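Local coordinates for protein beta-fructofuranosidase (Bifidobacterium adolescentis, PDB 6NOB) that probably hydrolyses terminal beta-fructofuranoside linkages, as in sucrose, as a family 32 glycoside hydrolase, at residues Gly229-Cys241 with Pro254-Arg268. Residues are numbered along the deposited sequence; the frame is centred on the assembly and turned at random.
With EDO (1,2-ethanediol), chain C.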
loop_
_atom_site.group_PDB
_atom_site.type_symbol
_atom_site.label_atom_id
_atom_site.label_comp_id
_atom_site.label_asym_id
_atom_site.label_seq_id
_atom_site.Cartn_x
_atom_site.Cartn_y
_atom_site.Cartn_z
ATOM N N GLY A 229 -24.420 -0.750 6.617
ATOM C CA GLY A 229 -25.077 -1.538 7.636
ATOM C C GLY A 229 -25.596 -2.886 7.187
ATOM O O GLY A 229 -26.200 -3.597 7.999
ATOM N N ASP A 230 -25.384 -3.266 5.927
ATOM C CA ASP A 230 -25.870 -4.539 5.392
ATOM C C ASP A 230 -24.731 -5.219 4.635
ATOM O O ASP A 230 -24.495 -4.929 3.458
ATOM C CB ASP A 230 -27.090 -4.326 4.500
ATOM C CG ASP A 230 -27.676 -5.627 3.985
ATOM O OD1 ASP A 230 -27.232 -6.707 4.432
ATOM O OD2 ASP A 230 -28.586 -5.571 3.133
ATOM N N GLU A 231 -24.033 -6.127 5.325
ATOM C CA GLU A 231 -22.970 -6.914 4.706
ATOM C C GLU A 231 -23.459 -7.640 3.460
ATOM O O GLU A 231 -22.736 -7.740 2.463
ATOM C CB GLU A 231 -22.429 -7.930 5.712
ATOM C CG GLU A 231 -21.033 -7.658 6.216
ATOM C CD GLU A 231 -20.527 -8.770 7.116
ATOM O OE1 GLU A 231 -21.359 -9.547 7.635
ATOM O OE2 GLU A 231 -19.297 -8.867 7.303
ATOM N N SER A 232 -24.683 -8.167 3.504
ATOM C CA SER A 232 -25.222 -8.967 2.413
ATOM C C SER A 232 -25.524 -8.148 1.169
ATOM O O SER A 232 -25.928 -8.728 0.155
ATOM C CB SER A 232 -26.485 -9.695 2.879
ATOM O OG SER A 232 -27.615 -8.843 2.822
ATOM N N SER A 233 -25.348 -6.831 1.222
ATOM C CA SER A 233 -25.545 -5.955 0.077
ATOM C C SER A 233 -24.251 -5.653 -0.666
ATOM O O SER A 233 -24.288 -4.935 -1.672
ATOM C CB SER A 233 -26.186 -4.640 0.528
ATOM O OG SER A 233 -25.222 -3.800 1.140
ATOM N N VAL A 234 -23.116 -6.176 -0.196
ATOM C CA VAL A 234 -21.829 -5.854 -0.806
ATOM C C VAL A 234 -21.815 -6.352 -2.244
ATOM O O VAL A 234 -22.032 -7.539 -2.513
ATOM C CB VAL A 234 -20.676 -6.452 0.010
ATOM C CG1 VAL A 234 -19.398 -6.490 -0.820
ATOM C CG2 VAL A 234 -20.461 -5.656 1.294
ATOM N N THR A 235 -21.562 -5.438 -3.177
ATOM C CA THR A 235 -21.549 -5.726 -4.608
ATOM C C THR A 235 -20.176 -5.342 -5.147
ATOM O O THR A 235 -19.897 -4.158 -5.361
ATOM C CB THR A 235 -22.664 -4.962 -5.320
ATOM O OG1 THR A 235 -23.913 -5.217 -4.665
ATOM C CG2 THR A 235 -22.768 -5.383 -6.778
ATOM N N GLU A 236 -19.316 -6.334 -5.366
ATOM C CA GLU A 236 -17.971 -6.105 -5.878
ATOM C C GLU A 236 -17.815 -6.783 -7.231
ATOM O O GLU A 236 -18.235 -7.931 -7.408
ATOM C CB GLU A 236 -16.915 -6.611 -4.889
ATOM C CG GLU A 236 -16.766 -5.706 -3.673
ATOM C CD GLU A 236 -15.644 -6.124 -2.742
ATOM O OE1 GLU A 236 -15.246 -7.309 -2.771
ATOM O OE2 GLU A 236 -15.160 -5.262 -1.977
ATOM N N TYR A 237 -17.212 -6.067 -8.178
ATOM C CA TYR A 237 -16.993 -6.561 -9.530
ATOM C C TYR A 237 -15.735 -5.906 -10.084
ATOM O O TYR A 237 -15.256 -4.899 -9.556
ATOM C CB TYR A 237 -18.206 -6.287 -10.431
ATOM C CG TYR A 237 -18.704 -4.860 -10.377
ATOM C CD1 TYR A 237 -19.579 -4.444 -9.376
ATOM C CD2 TYR A 237 -18.308 -3.929 -11.330
ATOM C CE1 TYR A 237 -20.036 -3.141 -9.326
ATOM C CE2 TYR A 237 -18.764 -2.623 -11.288
ATOM C CZ TYR A 237 -19.627 -2.234 -10.283
ATOM O OH TYR A 237 -20.085 -0.934 -10.232
ATOM N N GLN A 238 -15.198 -6.489 -11.155
ATOM C CA GLN A 238 -13.924 -6.067 -11.729
ATOM C C GLN A 238 -14.146 -5.339 -13.049
ATOM O O GLN A 238 -14.887 -5.820 -13.914
ATOM C CB GLN A 238 -12.996 -7.264 -11.943
ATOM C CG GLN A 238 -13.144 -8.364 -10.908
ATOM C CD GLN A 238 -12.945 -7.864 -9.489
ATOM O OE1 GLN A 238 -12.222 -6.893 -9.250
ATOM N NE2 GLN A 238 -13.590 -8.526 -8.539
ATOM N N THR A 239 -13.487 -4.192 -13.206
ATOM C CA THR A 239 -13.603 -3.364 -14.400
ATOM C C THR A 239 -12.218 -3.099 -14.978
ATOM O O THR A 239 -11.190 -3.405 -14.367
ATOM C CB THR A 239 -14.309 -2.033 -14.095
ATOM O OG1 THR A 239 -13.450 -1.203 -13.302
ATOM C CG2 THR A 239 -15.607 -2.272 -13.335
ATOM N N THR A 240 -12.193 -2.519 -16.177
ATOM C CA THR A 240 -10.948 -2.171 -16.843
ATOM C C THR A 240 -11.039 -0.760 -17.405
ATOM O O THR A 240 -12.129 -0.244 -17.667
ATOM C CB THR A 240 -10.597 -3.161 -17.974
ATOM O OG1 THR A 240 -9.216 -3.012 -18.326
ATOM C CG2 THR A 240 -11.448 -2.906 -19.210
ATOM N N CYS A 241 -9.874 -0.139 -17.577
ATOM C CA CYS A 241 -9.771 1.173 -18.200
ATOM C C CYS A 241 -8.325 1.384 -18.624
ATOM O O CYS A 241 -7.425 0.645 -18.214
ATOM C CB CYS A 241 -10.261 2.291 -17.266
ATOM S SG CYS A 241 -9.381 2.466 -15.706
ATOM N N PRO A 254 -16.964 -2.961 -17.210
ATOM C CA PRO A 254 -16.727 -4.146 -16.376
ATOM C C PRO A 254 -16.264 -5.356 -17.172
ATOM O O PRO A 254 -16.594 -5.525 -18.348
ATOM C CB PRO A 254 -18.101 -4.405 -15.748
ATOM C CG PRO A 254 -19.053 -3.922 -16.783
ATOM C CD PRO A 254 -18.403 -2.712 -17.405
ATOM N N VAL A 255 -15.498 -6.215 -16.498
ATOM C CA VAL A 255 -14.891 -7.372 -17.153
ATOM C C VAL A 255 -15.100 -8.682 -16.406
ATOM O O VAL A 255 -14.998 -9.758 -17.026
ATOM C CB VAL A 255 -13.383 -7.133 -17.390
ATOM C CG1 VAL A 255 -13.161 -5.904 -18.260
ATOM C CG2 VAL A 255 -12.645 -7.004 -16.067
ATOM N N ALA A 256 -15.384 -8.689 -15.104
ATOM C CA ALA A 256 -15.499 -9.951 -14.374
ATOM C C ALA A 256 -16.446 -9.789 -13.197
ATOM O O ALA A 256 -16.233 -8.925 -12.340
ATOM C CB ALA A 256 -14.128 -10.433 -13.896
ATOM N N LEU A 257 -17.476 -10.628 -13.152
ATOM C CA LEU A 257 -18.404 -10.708 -12.033
ATOM C C LEU A 257 -18.182 -12.007 -11.268
ATOM O O LEU A 257 -17.500 -12.923 -11.735
ATOM C CB LEU A 257 -19.856 -10.624 -12.518
ATOM C CG LEU A 257 -20.167 -9.584 -13.592
ATOM C CD1 LEU A 257 -21.633 -9.661 -13.977
ATOM C CD2 LEU A 257 -19.809 -8.187 -13.106
ATOM N N ARG A 258 -18.770 -12.076 -10.075
ATOM C CA ARG A 258 -18.743 -13.312 -9.301
ATOM C C ARG A 258 -19.332 -14.453 -10.123
ATOM O O ARG A 258 -20.427 -14.332 -10.682
ATOM C CB ARG A 258 -19.509 -13.132 -7.987
ATOM C CG ARG A 258 -18.854 -12.129 -7.037
ATOM C CD ARG A 258 -19.515 -12.081 -5.667
ATOM N NE ARG A 258 -20.967 -12.048 -5.767
ATOM C CZ ARG A 258 -21.776 -12.949 -5.221
ATOM N NH1 ARG A 258 -21.279 -13.954 -4.519
ATOM N NH2 ARG A 258 -23.083 -12.836 -5.371
ATOM N N ALA A 259 -18.589 -15.559 -10.209
ATOM C CA ALA A 259 -18.953 -16.620 -11.143
ATOM C C ALA A 259 -20.261 -17.304 -10.758
ATOM O O ALA A 259 -20.995 -17.763 -11.638
ATOM C CB ALA A 259 -17.823 -17.645 -11.244
ATOM N N ASN A 260 -20.572 -17.380 -9.466
ATOM C CA ASN A 260 -21.824 -17.973 -9.011
ATOM C C ASN A 260 -22.127 -17.457 -7.610
ATOM O O ASN A 260 -21.332 -16.731 -7.004
ATOM C CB ASN A 260 -21.765 -19.504 -9.038
ATOM C CG ASN A 260 -20.606 -20.056 -8.236
ATOM O OD1 ASN A 260 -20.557 -19.911 -7.014
ATOM N ND2 ASN A 260 -19.667 -20.699 -8.920
ATOM N N ASP A 261 -23.288 -17.861 -7.088
ATOM C CA ASP A 261 -23.761 -17.375 -5.797
ATOM C C ASP A 261 -22.958 -17.908 -4.619
ATOM O O ASP A 261 -23.125 -17.402 -3.504
ATOM C CB ASP A 261 -25.239 -17.729 -5.616
ATOM C CG ASP A 261 -26.144 -16.956 -6.557
ATOM O OD1 ASP A 261 -25.746 -15.858 -7.004
ATOM O OD2 ASP A 261 -27.256 -17.446 -6.849
ATOM N N ASP A 262 -22.097 -18.905 -4.823
ATOM C CA ASP A 262 -21.271 -19.416 -3.738
ATOM C C ASP A 262 -19.975 -18.636 -3.555
ATOM O O ASP A 262 -19.297 -18.823 -2.538
ATOM C CB ASP A 262 -20.959 -20.901 -3.960
ATOM C CG ASP A 262 -22.095 -21.806 -3.516
ATOM O OD1 ASP A 262 -22.963 -21.349 -2.739
ATOM O OD2 ASP A 262 -22.122 -22.978 -3.946
ATOM N N PHE A 263 -19.610 -17.783 -4.512
ATOM C CA PHE A 263 -18.560 -16.804 -4.268
ATOM C C PHE A 263 -18.949 -15.942 -3.076
ATOM O O PHE A 263 -20.114 -15.566 -2.918
ATOM C CB PHE A 263 -18.355 -15.907 -5.494
ATOM C CG PHE A 263 -17.382 -16.447 -6.510
ATOM C CD1 PHE A 263 -17.513 -17.733 -7.006
ATOM C CD2 PHE A 263 -16.357 -15.645 -7.001
ATOM C CE1 PHE A 263 -16.627 -18.220 -7.953
ATOM C CE2 PHE A 263 -15.468 -16.124 -7.948
ATOM C CZ PHE A 263 -15.605 -17.413 -8.428
ATOM N N GLY A 264 -17.977 -15.634 -2.225
ATOM C CA GLY A 264 -18.206 -14.618 -1.218
ATOM C C GLY A 264 -18.511 -13.278 -1.858
ATOM O O GLY A 264 -18.030 -12.962 -2.947
ATOM N N TYR A 265 -19.347 -12.488 -1.180
ATOM C CA TYR A 265 -19.605 -11.133 -1.655
ATOM C C TYR A 265 -18.317 -10.324 -1.743
ATOM O O TYR A 265 -18.175 -9.476 -2.631
ATOM C CB TYR A 265 -20.618 -10.441 -0.745
ATOM C CG TYR A 265 -22.015 -11.003 -0.865
ATOM C CD1 TYR A 265 -22.594 -11.217 -2.111
ATOM C CD2 TYR A 265 -22.755 -11.325 0.267
ATOM C CE1 TYR A 265 -23.874 -11.735 -2.225
ATOM C CE2 TYR A 265 -24.029 -11.844 0.164
ATOM C CZ TYR A 265 -24.585 -12.045 -1.083
ATOM O OH TYR A 265 -25.856 -12.558 -1.187
ATOM N N ASP A 266 -17.373 -10.574 -0.836
ATOM C CA ASP A 266 -16.023 -10.041 -0.970
ATOM C C ASP A 266 -15.339 -10.707 -2.160
ATOM O O ASP A 266 -15.090 -11.917 -2.144
ATOM C CB ASP A 266 -15.229 -10.286 0.312
ATOM C CG ASP A 266 -15.886 -9.670 1.535
ATOM O OD1 ASP A 266 -15.873 -8.428 1.647
ATOM O OD2 ASP A 266 -16.411 -10.429 2.381
ATOM N N PHE A 267 -15.034 -9.917 -3.187
ATOM C CA PHE A 267 -14.516 -10.443 -4.444
ATOM C C PHE A 267 -13.767 -9.321 -5.151
ATOM O O PHE A 267 -14.342 -8.630 -5.998
ATOM C CB PHE A 267 -15.673 -10.988 -5.290
ATOM C CG PHE A 267 -15.302 -11.344 -6.705
ATOM C CD1 PHE A 267 -14.412 -12.372 -6.969
ATOM C CD2 PHE A 267 -15.883 -10.676 -7.774
ATOM C CE1 PHE A 267 -14.084 -12.709 -8.274
ATOM C CE2 PHE A 267 -15.563 -11.010 -9.076
ATOM C CZ PHE A 267 -14.660 -12.026 -9.325
ATOM N N ARG A 268 -12.495 -9.112 -4.809
ATOM C CA ARG A 268 -11.854 -7.844 -5.128
ATOM C C ARG A 268 -10.355 -8.015 -5.350
ATOM O O ARG A 268 -9.792 -9.106 -5.215
ATOM C CB ARG A 268 -12.115 -6.827 -4.016
ATOM C CG ARG A 268 -11.584 -7.238 -2.655
ATOM C CD ARG A 268 -11.769 -6.100 -1.657
ATOM N NE ARG A 268 -11.642 -6.540 -0.272
ATOM C CZ ARG A 268 -12.635 -7.063 0.440
ATOM N NH1 ARG A 268 -13.834 -7.218 -0.106
ATOM N NH2 ARG A 268 -12.428 -7.432 1.698
HETATM C C1 EDO C . -22.041 -9.115 -8.652
HETATM O O1 EDO C . -21.853 -10.143 -7.672
HETATM C C2 EDO C . -20.702 -8.617 -9.186
HETATM O O2 EDO C . -19.716 -9.659 -9.148
HETATM O O HOH W 1 -20.281 -8.817 -4.234
#
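Gln-238 pairs with Ala-256 at the end of an antiparallel beta hairpin, and a classic beta bulge interrupts the register there. The carbonyl O of Gln-238 accepts from two successive amides, Val-255 N at 2.7 Å and Ala-256 N, while Gln-238 N returns a bond to Ala-256 O. In the five-bladed beta-propeller characteristic of family 32 catalytic domains, strand 253-256 is the outermost of its four-stranded sheet; the chain then loops round to strand 268-273 of the next sheet, so this contact links neighbouring blades.

A glutamine suits position 238 because its amide both donates and accepts. The bend at chi2 (-56°) brings NE2 to Phe-267 O at 2.7 Å, from above the carbonyl plane, and over one face of the Phe-267 ring, with amide and ring planes 79° apart; OE1 is satisfied by Thr-222 OG1.

Two residues earlier, Glu-236 reaches across. With CG anti to the carbonyl carbon (chi1 -74°) and the chain extended beyond it, OE1 receives Phe-267 N at 2.6 Å in a nearly straight bond and also Arg-268 NH1 at 3.0 Å, on its syn side. OE2 has a weak bond from the same NH1 and another with His-224. Arg-268 NH1 also donates to Asp-266 OD1, and NH2 pairs with Glu-375, so the positive charge is probably shared by three carboxylates. A methionine in place of Arg-268 would probably leave Glu-236 OE1 and Asp-266 OD1, 4.6 Å apart, without their shared NH1, and Glu-375 without this mate, though Asp-266 OD2 would keep Arg-372.

A water bridges the backbones, accepting from Glu-236 N and donating to Val-234 O and Tyr-265 O. An ethanediol molecule, probably from the crystallisation liquor, links Glu-236 O to Arg-258 N through its O2, while its O1 accepts from Arg-258 NE at 2.8 Å.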